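Local coordinates for occlusion-derived virus envelope protein E66 (Autographa californica nucleopolyhedrovirus, PDB 3VSN), which cleaves non-sulfated chondroitin as a lyase of the viral envelope and is essential for oral infectivity in the insect host, at residues R345-E350 with T407-P412; D248-G253 with G341-L346. All blocks are in the same frame, centred on the assembly; numbering follows the deposited sequence.

In the fold
Both contacts lie at the junction of the N-terminal helical region and the beta-rich part of the chain, with centres 7 Å apart and Arg345 and Leu346 in common. Interaction 1 holds Glu350, important for catalytic activity; its side chain comes within about 3 Å of His246, a proton acceptor, of Arg300, the transition-state stabiliser, and of a bound glycerol. Interaction 2 adjoins it, the side chain of Asp248 lying about 5 Å from that of His246. The two are tied directly by a salt bridge, Arg411 NE to Asp248 OD2 at 2.7 Å, and by a probable backbone hydrogen bond, Ala347 N to Asp248 O at 2.8 Å.

Interaction 1 of 2, residues R345-E350 with T407-P412; sequences RLAYYE and TQSFRP
Tyr348 and Phe410 meet through both backbone and side chain where 349-351 and 408-410 pair as a two-stranded antiparallel sheet beside the lyase active site. Tyr348 N donates to Phe410 O over 2.8 Å, and Phe410 N donates to Tyr349 O over 2.9 Å; N-H...O angles near 150° show both bonds to be moderately bent. Further on, Glu350 and Ser409 form a non-hydrogen-bonded pair, and the CA-H of Glu350 leans on Gln408 O. At Tyr348, CG lies between the backbone N and the carbonyl carbon (chi1 72°), which lays the ring alongside the opposite chain: CD1 and CE1 follow the backbone from Phe410 to Pro412, Pro412 N being met at the ring edge, and CE1 packs on Phe410 CB at 3.8 Å. The phenol OH reaches beyond the pair to Glu436.

Glu350 can be followed outward. Its CB lies loosely against Gln408 O, and CG comes closer to that carbonyl, at 3.5 Å. With CG anti to the backbone N (chi1 -168°) and the chain extended beyond it, CD reaches the level of Thr407 CB. At the tip the oxygens divide: OE1 forms a salt bridge with Arg300, whereas OE2 is hydrogen-bonded to His246 ND1, so the pair of strands presents the carboxylate to two residues of the catalytic site. OE2 also passes 3.8 Å from Thr407 CB.

At the far end Arg411, bent at chi2, folds back over the backbone of Arg345 and Leu346, placing Arg345 O 3.2 Å above the centre of its guanidinium plane, while NE forms a salt bridge with Asp248. Glu350 OE2 and Thr407 OG1 are linked by one water, which donates to OE2 at 2.8 Å.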
ATOM      1  N   ARG A 345     -18.934  -2.455  -4.411  1.00 15.28           N
ATOM      2  CA  ARG A 345     -18.783  -0.995  -4.301  1.00 15.27           C
ATOM      3  C   ARG A 345     -17.467  -0.439  -4.861  1.00 14.89           C
ATOM      4  O   ARG A 345     -17.375   0.755  -5.159  1.00 15.12           O
ATOM      5  CB  ARG A 345     -18.908  -0.552  -2.843  1.00 15.55           C
ATOM      6  CG  ARG A 345     -20.311  -0.628  -2.262  1.00 16.01           C
ATOM      7  CD  ARG A 345     -20.351   0.040  -0.893  1.00 16.23           C
ATOM      8  NE  ARG A 345     -19.410  -0.583   0.035  1.00 16.35           N
ATOM      9  CZ  ARG A 345     -19.704  -1.603   0.834  1.00 16.58           C
ATOM     10  NH1 ARG A 345     -20.926  -2.125   0.836  1.00 16.71           N
ATOM     11  NH2 ARG A 345     -18.774  -2.103   1.635  1.00 16.61           N
ATOM     12  N   LEU A 346     -16.447  -1.288  -4.976  1.00 14.14           N
ATOM     13  CA  LEU A 346     -15.120  -0.825  -5.387  1.00 13.80           C
ATOM     14  C   LEU A 346     -14.544  -1.665  -6.520  1.00 13.74           C
ATOM     15  O   LEU A 346     -14.841  -2.857  -6.630  1.00 13.51           O
ATOM     16  CB  LEU A 346     -14.151  -0.811  -4.194  1.00 13.50           C
ATOM     17  CG  LEU A 346     -14.456   0.135  -3.021  1.00 13.45           C
ATOM     18  CD1 LEU A 346     -13.576  -0.191  -1.820  1.00 13.21           C
ATOM     19  CD2 LEU A 346     -14.296   1.599  -3.423  1.00 13.45           C
ATOM     20  N   ALA A 347     -13.722  -1.034  -7.355  1.00 13.43           N
ATOM     21  CA  ALA A 347     -13.037  -1.731  -8.436  1.00 13.30           C
ATOM     22  C   ALA A 347     -12.181  -2.860  -7.876  1.00 13.07           C
ATOM     23  O   ALA A 347     -11.563  -2.713  -6.821  1.00 12.92           O
ATOM     24  CB  ALA A 347     -12.170  -0.764  -9.232  1.00 13.28           C
ATOM     25  N   TYR A 348     -12.164  -3.991  -8.573  1.00 12.95           N
ATOM     26  CA  TYR A 348     -11.223  -5.056  -8.240  1.00 13.01           C
ATOM     27  C   TYR A 348      -9.929  -4.882  -9.028  1.00 13.20           C
ATOM     28  O   TYR A 348      -8.916  -5.505  -8.713  1.00 12.95           O
ATOM     29  CB  TYR A 348     -11.834  -6.447  -8.469  1.00 12.98           C
ATOM     30  CG  TYR A 348     -12.014  -6.856  -9.921  1.00 13.01           C
ATOM     31  CD1 TYR A 348     -13.227  -6.650 -10.578  1.00 13.01           C
ATOM     32  CD2 TYR A 348     -10.977  -7.471 -10.630  1.00 12.99           C
ATOM     33  CE1 TYR A 348     -13.402  -7.037 -11.901  1.00 12.89           C
ATOM     34  CE2 TYR A 348     -11.140  -7.860 -11.951  1.00 12.94           C
ATOM     35  CZ  TYR A 348     -12.353  -7.639 -12.580  1.00 13.02           C
ATOM     36  OH  TYR A 348     -12.512  -8.027 -13.888  1.00 13.14           O
ATOM     37  N   TYR A 349      -9.967  -4.026 -10.048  1.00 13.51           N
ATOM     38  CA  TYR A 349      -8.812  -3.828 -10.916  1.00 14.18           C
ATOM     39  C   TYR A 349      -8.889  -2.516 -11.689  1.00 14.77           C
ATOM     40  O   TYR A 349      -9.979  -2.018 -11.978  1.00 14.78           O
ATOM     41  CB  TYR A 349      -8.662  -5.010 -11.886  1.00 13.84           C
ATOM     42  CG  TYR A 349      -7.411  -4.954 -12.737  1.00 13.94           C
ATOM     43  CD1 TYR A 349      -6.152  -4.837 -12.151  1.00 13.87           C
ATOM     44  CD2 TYR A 349      -7.487  -5.024 -14.128  1.00 13.92           C
ATOM     45  CE1 TYR A 349      -5.005  -4.782 -12.926  1.00 13.98           C
ATOM     46  CE2 TYR A 349      -6.340  -4.981 -14.911  1.00 13.89           C
ATOM     47  CZ  TYR A 349      -5.107  -4.863 -14.305  1.00 13.93           C
ATOM     48  OH  TYR A 349      -3.966  -4.812 -15.073  1.00 14.31           O
ATOM     49  N   GLU A 350      -7.721  -1.962 -12.005  1.00 15.77           N
ATOM     50  CA  GLU A 350      -7.607  -0.817 -12.898  1.00 16.72           C
ATOM     51  C   GLU A 350      -6.449  -1.070 -13.857  1.00 17.13           C
ATOM     52  O   GLU A 350      -5.349  -1.412 -13.429  1.00 17.01           O
ATOM     53  CB  GLU A 350      -7.375   0.477 -12.110  1.00 17.34           C
ATOM     54  CG  GLU A 350      -7.531   1.744 -12.943  1.00 18.40           C
ATOM     55  CD  GLU A 350      -7.022   2.988 -12.237  1.00 19.48           C
ATOM     56  OE1 GLU A 350      -5.935   2.932 -11.630  1.00 20.32           O
ATOM     57  OE2 GLU A 350      -7.707   4.028 -12.296  1.00 20.29           O
ATOM     58  N   THR A 407      -6.937   5.231 -18.385  1.00 26.87           N
ATOM     59  CA  THR A 407      -7.251   4.194 -17.402  1.00 25.05           C
ATOM     60  C   THR A 407      -8.699   3.725 -17.481  1.00 23.95           C
ATOM     61  O   THR A 407      -9.577   4.453 -17.947  1.00 22.94           O
ATOM     62  CB  THR A 407      -6.997   4.677 -15.959  1.00 24.98           C
ATOM     63  OG1 THR A 407      -7.794   5.838 -15.695  1.00 24.75           O
ATOM     64  CG2 THR A 407      -5.524   5.002 -15.741  1.00 24.70           C
ATOM     65  N   GLN A 408      -8.930   2.494 -17.029  1.00 22.74           N
ATOM     66  CA  GLN A 408     -10.274   1.973 -16.817  1.00 22.23           C
ATOM     67  C   GLN A 408     -10.270   1.045 -15.608  1.00 21.15           C
ATOM     68  O   GLN A 408      -9.396   0.188 -15.480  1.00 20.38           O
ATOM     69  CB  GLN A 408     -10.799   1.225 -18.048  1.00 23.20           C
ATOM     70  CG  GLN A 408     -12.239   0.742 -17.887  1.00 24.24           C
ATOM     71  CD  GLN A 408     -12.800   0.038 -19.111  1.00 25.52           C
ATOM     72  OE1 GLN A 408     -12.131  -0.098 -20.133  1.00 26.21           O
ATOM     73  NE2 GLN A 408     -14.045  -0.417 -19.006  1.00 25.89           N
ATOM     74  N   SER A 409     -11.251   1.231 -14.731  1.00 20.30           N
ATOM     75  CA  SER A 409     -11.429   0.366 -13.574  1.00 19.48           C
ATOM     76  C   SER A 409     -12.655  -0.529 -13.746  1.00 19.13           C
ATOM     77  O   SER A 409     -13.597  -0.178 -14.466  1.00 19.43           O
ATOM     78  CB  SER A 409     -11.526   1.196 -12.291  1.00 19.31           C
ATOM     79  OG  SER A 409     -12.712   1.968 -12.270  1.00 19.74           O
ATOM     80  N   PHE A 410     -12.632  -1.683 -13.082  1.00 18.13           N
ATOM     81  CA  PHE A 410     -13.646  -2.713 -13.277  1.00 17.48           C
ATOM     82  C   PHE A 410     -14.244  -3.153 -11.949  1.00 16.90           C
ATOM     83  O   PHE A 410     -13.511  -3.515 -11.022  1.00 16.36           O
ATOM     84  CB  PHE A 410     -13.036  -3.918 -14.015  1.00 17.43           C
ATOM     85  CG  PHE A 410     -12.392  -3.558 -15.324  1.00 17.88           C
ATOM     86  CD1 PHE A 410     -13.108  -3.647 -16.512  1.00 18.03           C
ATOM     87  CD2 PHE A 410     -11.076  -3.103 -15.368  1.00 17.81           C
ATOM     88  CE1 PHE A 410     -12.523  -3.299 -17.721  1.00 18.11           C
ATOM     89  CE2 PHE A 410     -10.487  -2.747 -16.574  1.00 18.17           C
ATOM     90  CZ  PHE A 410     -11.209  -2.848 -17.751  1.00 18.06           C
ATOM     91  N   ARG A 411     -15.573  -3.106 -11.866  1.00 16.68           N
ATOM     92  CA  ARG A 411     -16.312  -3.613 -10.707  1.00 16.52           C
ATOM     93  C   ARG A 411     -16.524  -5.113 -10.854  1.00 16.00           C
ATOM     94  O   ARG A 411     -16.722  -5.598 -11.969  1.00 15.72           O
ATOM     95  CB  ARG A 411     -17.685  -2.938 -10.578  1.00 17.18           C
ATOM     96  CG  ARG A 411     -17.662  -1.437 -10.332  1.00 17.75           C
ATOM     97  CD  ARG A 411     -17.151  -1.081  -8.945  1.00 18.21           C
ATOM     98  NE  ARG A 411     -17.297   0.350  -8.698  1.00 18.83           N
ATOM     99  CZ  ARG A 411     -18.378   0.917  -8.171  1.00 19.21           C
ATOM    100  NH1 ARG A 411     -19.424   0.178  -7.812  1.00 19.06           N
ATOM    101  NH2 ARG A 411     -18.411   2.231  -7.999  1.00 19.37           N
ATOM    102  N   PRO A 412     -16.495  -5.855  -9.731  1.00 15.46           N
ATOM    103  CA  PRO A 412     -16.756  -7.289  -9.791  1.00 15.23           C
ATOM    104  C   PRO A 412     -18.250  -7.563  -9.969  1.00 15.30           C
ATOM    105  O   PRO A 412     -19.076  -6.782  -9.501  1.00 15.28           O
ATOM    106  CB  PRO A 412     -16.286  -7.778  -8.421  1.00 15.09           C
ATOM    107  CG  PRO A 412     -16.531  -6.614  -7.513  1.00 15.07           C
ATOM    108  CD  PRO A 412     -16.252  -5.394  -8.347  1.00 15.26           C
TER
HETATM  109  O   HOH W   1      -9.996   4.498 -13.761  1.00 28.59           O

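Interaction 2 of 2, residues D248-G253 with G341-L346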
ATOM      1  N   ASP A 248     -13.205   4.844  -7.532  1.00 16.84           N
ATOM      2  CA  ASP A 248     -13.470   3.557  -6.874  1.00 16.10           C
ATOM      3  C   ASP A 248     -12.278   2.591  -6.786  1.00 15.37           C
ATOM      4  O   ASP A 248     -12.469   1.387  -6.616  1.00 14.85           O
ATOM      5  CB  ASP A 248     -14.666   2.866  -7.549  1.00 16.41           C
ATOM      6  CG  ASP A 248     -14.406   2.523  -9.015  1.00 16.70           C
ATOM      7  OD1 ASP A 248     -13.309   2.814  -9.536  1.00 16.84           O
ATOM      8  OD2 ASP A 248     -15.305   1.943  -9.654  1.00 17.26           O
ATOM      9  N   VAL A 249     -11.058   3.118  -6.894  1.00 14.62           N
ATOM     10  CA  VAL A 249      -9.852   2.280  -6.853  1.00 14.33           C
ATOM     11  C   VAL A 249      -9.122   2.447  -5.516  1.00 14.21           C
ATOM     12  O   VAL A 249      -8.878   3.572  -5.076  1.00 14.01           O
ATOM     13  CB  VAL A 249      -8.891   2.591  -8.035  1.00 14.25           C
ATOM     14  CG1 VAL A 249      -7.732   1.601  -8.081  1.00 14.15           C
ATOM     15  CG2 VAL A 249      -9.638   2.565  -9.364  1.00 14.15           C
ATOM     16  N   ARG A 250      -8.789   1.329  -4.865  1.00 14.10           N
ATOM     17  CA  ARG A 250      -7.864   1.356  -3.723  1.00 14.31           C
ATOM     18  C   ARG A 250      -6.486   1.755  -4.255  1.00 14.60           C
ATOM     19  O   ARG A 250      -5.876   1.003  -5.015  1.00 14.40           O
ATOM     20  CB  ARG A 250      -7.791  -0.010  -3.024  1.00 14.09           C
ATOM     21  CG  ARG A 250      -9.111  -0.520  -2.453  1.00 13.66           C
ATOM     22  CD  ARG A 250      -8.964  -1.935  -1.892  1.00 13.53           C
ATOM     23  NE  ARG A 250     -10.268  -2.560  -1.666  1.00 13.40           N
ATOM     24  CZ  ARG A 250     -10.983  -3.183  -2.602  1.00 13.37           C
ATOM     25  NH1 ARG A 250     -10.522  -3.291  -3.841  1.00 13.49           N
ATOM     26  NH2 ARG A 250     -12.165  -3.709  -2.297  1.00 13.45           N
ATOM     27  N   ALA A 251      -6.006   2.938  -3.871  1.00 15.24           N
ATOM     28  CA  ALA A 251      -4.800   3.516  -4.482  1.00 15.68           C
ATOM     29  C   ALA A 251      -4.097   4.513  -3.563  1.00 16.07           C
ATOM     30  O   ALA A 251      -4.590   5.623  -3.344  1.00 16.76           O
ATOM     31  CB  ALA A 251      -5.153   4.186  -5.801  1.00 16.45           C
ATOM     32  N   TYR A 252      -2.936   4.122  -3.052  1.00 15.69           N
ATOM     33  CA  TYR A 252      -2.222   4.928  -2.070  1.00 15.96           C
ATOM     34  C   TYR A 252      -1.248   5.946  -2.664  1.00 16.45           C
ATOM     35  O   TYR A 252      -0.658   6.740  -1.925  1.00 16.71           O
ATOM     36  CB  TYR A 252      -1.524   4.021  -1.055  1.00 15.46           C
ATOM     37  CG  TYR A 252      -2.428   3.652   0.100  1.00 15.26           C
ATOM     38  CD1 TYR A 252      -3.516   2.789  -0.081  1.00 15.21           C
ATOM     39  CD2 TYR A 252      -2.211   4.182   1.370  1.00 14.95           C
ATOM     40  CE1 TYR A 252      -4.351   2.459   0.979  1.00 14.99           C
ATOM     41  CE2 TYR A 252      -3.040   3.859   2.430  1.00 14.77           C
ATOM     42  CZ  TYR A 252      -4.104   2.998   2.233  1.00 14.75           C
ATOM     43  OH  TYR A 252      -4.916   2.676   3.296  1.00 14.47           O
ATOM     44  N   GLY A 253      -1.106   5.934  -3.990  1.00 16.62           N
ATOM     45  CA  GLY A 253      -0.188   6.835  -4.694  1.00 17.43           C
ATOM     46  C   GLY A 253      -0.334   8.305  -4.329  1.00 17.82           C
ATOM     47  O   GLY A 253       0.665   8.998  -4.130  1.00 17.92           O
ATOM     48  N   GLY A 341      -9.794  -7.780  -0.133  1.00 12.38           N
ATOM     49  CA  GLY A 341     -11.048  -8.466  -0.406  1.00 12.45           C
ATOM     50  C   GLY A 341     -11.744  -7.874  -1.617  1.00 12.54           C
ATOM     51  O   GLY A 341     -11.138  -7.137  -2.402  1.00 12.69           O
ATOM     52  N   VAL A 342     -13.020  -8.206  -1.772  1.00 12.60           N
ATOM     53  CA  VAL A 342     -13.790  -7.784  -2.934  1.00 12.88           C
ATOM     54  C   VAL A 342     -15.156  -7.277  -2.471  1.00 13.05           C
ATOM     55  O   VAL A 342     -15.844  -7.941  -1.690  1.00 13.02           O
ATOM     56  CB  VAL A 342     -13.955  -8.949  -3.951  1.00 12.88           C
ATOM     57  CG1 VAL A 342     -14.598  -8.469  -5.243  1.00 12.90           C
ATOM     58  CG2 VAL A 342     -12.616  -9.603  -4.267  1.00 12.75           C
ATOM     59  N   THR A 343     -15.528  -6.086  -2.929  1.00 13.36           N
ATOM     60  CA  THR A 343     -16.884  -5.570  -2.737  1.00 13.72           C
ATOM     61  C   THR A 343     -17.386  -5.010  -4.063  1.00 14.03           C
ATOM     62  O   THR A 343     -16.615  -4.425  -4.824  1.00 13.85           O
ATOM     63  CB  THR A 343     -16.973  -4.491  -1.621  1.00 13.69           C
ATOM     64  OG1 THR A 343     -18.283  -3.903  -1.620  1.00 13.56           O
ATOM     65  CG2 THR A 343     -15.927  -3.381  -1.820  1.00 13.54           C
ATOM     66  N   ASN A 344     -18.673  -5.199  -4.344  1.00 14.77           N
ATOM     67  CA  ASN A 344     -19.294  -4.603  -5.532  1.00 15.49           C
ATOM     68  C   ASN A 344     -19.205  -3.067  -5.564  1.00 15.47           C
ATOM     69  O   ASN A 344     -19.376  -2.458  -6.620  1.00 15.53           O
ATOM     70  CB  ASN A 344     -20.754  -5.050  -5.655  1.00 16.70           C
ATOM     71  CG  ASN A 344     -21.548  -4.794  -4.389  1.00 17.40           C
ATOM     72  OD1 ASN A 344     -21.804  -5.712  -3.611  1.00 18.96           O
ATOM     73  ND2 ASN A 344     -21.920  -3.542  -4.163  1.00 17.87           N
ATOM     74  N   ARG A 345     -18.934  -2.455  -4.411  1.00 15.28           N
ATOM     75  CA  ARG A 345     -18.783  -0.995  -4.301  1.00 15.27           C
ATOM     76  C   ARG A 345     -17.467  -0.439  -4.861  1.00 14.89           C
ATOM     77  O   ARG A 345     -17.375   0.755  -5.159  1.00 15.12           O
ATOM     78  CB  ARG A 345     -18.908  -0.552  -2.843  1.00 15.55           C
ATOM     79  CG  ARG A 345     -20.311  -0.628  -2.262  1.00 16.01           C
ATOM     80  CD  ARG A 345     -20.351   0.040  -0.893  1.00 16.23           C
ATOM     81  NE  ARG A 345     -19.410  -0.583   0.035  1.00 16.35           N
ATOM     82  CZ  ARG A 345     -19.704  -1.603   0.834  1.00 16.58           C
ATOM     83  NH1 ARG A 345     -20.926  -2.125   0.836  1.00 16.71           N
ATOM     84  NH2 ARG A 345     -18.774  -2.103   1.635  1.00 16.61           N
ATOM     85  N   LEU A 346     -16.447  -1.288  -4.976  1.00 14.14           N
ATOM     86  CA  LEU A 346     -15.120  -0.825  -5.387  1.00 13.80           C
ATOM     87  C   LEU A 346     -14.544  -1.665  -6.520  1.00 13.74           C
ATOM     88  O   LEU A 346     -14.841  -2.857  -6.630  1.00 13.51           O
ATOM     89  CB  LEU A 346     -14.151  -0.811  -4.194  1.00 13.50           C
ATOM     90  CG  LEU A 346     -14.456   0.135  -3.021  1.00 13.45           C
ATOM     91  CD1 LEU A 346     -13.576  -0.191  -1.820  1.00 13.21           C
ATOM     92  CD2 LEU A 346     -14.296   1.599  -3.423  1.00 13.45           C
TER
HETATM   93  O   HOH W   2     -11.150  -6.105  -5.035  1.00 13.59           O
HETATM   94  O   HOH W   3     -13.623  -4.720  -4.677  1.00 13.76           O
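Arg250 and Leu346 cross at about a right angle, and this crossing organises the contact. The arginine chain is extended from CG to NE and carries its guanidinium into the loop 341-346. Leu346 CD1 lies over one face of the planar group, 3.8 Å from Arg250 NH2, and Gly341 O lies over the opposite face, 3.6 Å from the same nitrogen. Thr343 CG2 approaches NH2 obliquely.

No direct hydrogen bond joins the two segments; water supplies the polar links. One molecule sits at the guanidinium edge, in its plane, and accepts from Arg250 NH2 at 3.0 Å. It also accepts from Thr343 N and donates to Leu346 O, so a single water joins the arginine to both arms of the loop. A second water donates to Gly341 O at 2.8 Å but has only a weak bond from NH1. On the protein side, NE donates to Ser325 O, a further anchor for the guanidinium.

The loop connects strand 335-340 to strand 349-351 and makes a type I beta turn from Thr343 to Leu346, closed by Leu346 N donating to Thr343 O. An ST turn lies within it: Arg345 N donates to Thr343 OG1 at 168°, almost straight. The hydroxyl is anti to the backbone N (chi1 172°), which turns it toward Arg345 and leaves CG2 on the Arg250 side. Through this turn, strand 249-250, an outermost strand of its own four-stranded sheet, meets the beta-rich part of the protein.

Leu346 covers Asp248 as well, its CB and CD2 both resting against the Asp248 carbonyl oxygen. In the Asp248 carboxylate OD2 forms a salt bridge with Arg411 and OD1 is hydrogen-bonded to Ser409 OG, while Asp248 CB stands 4.2 Å from Arg345 O.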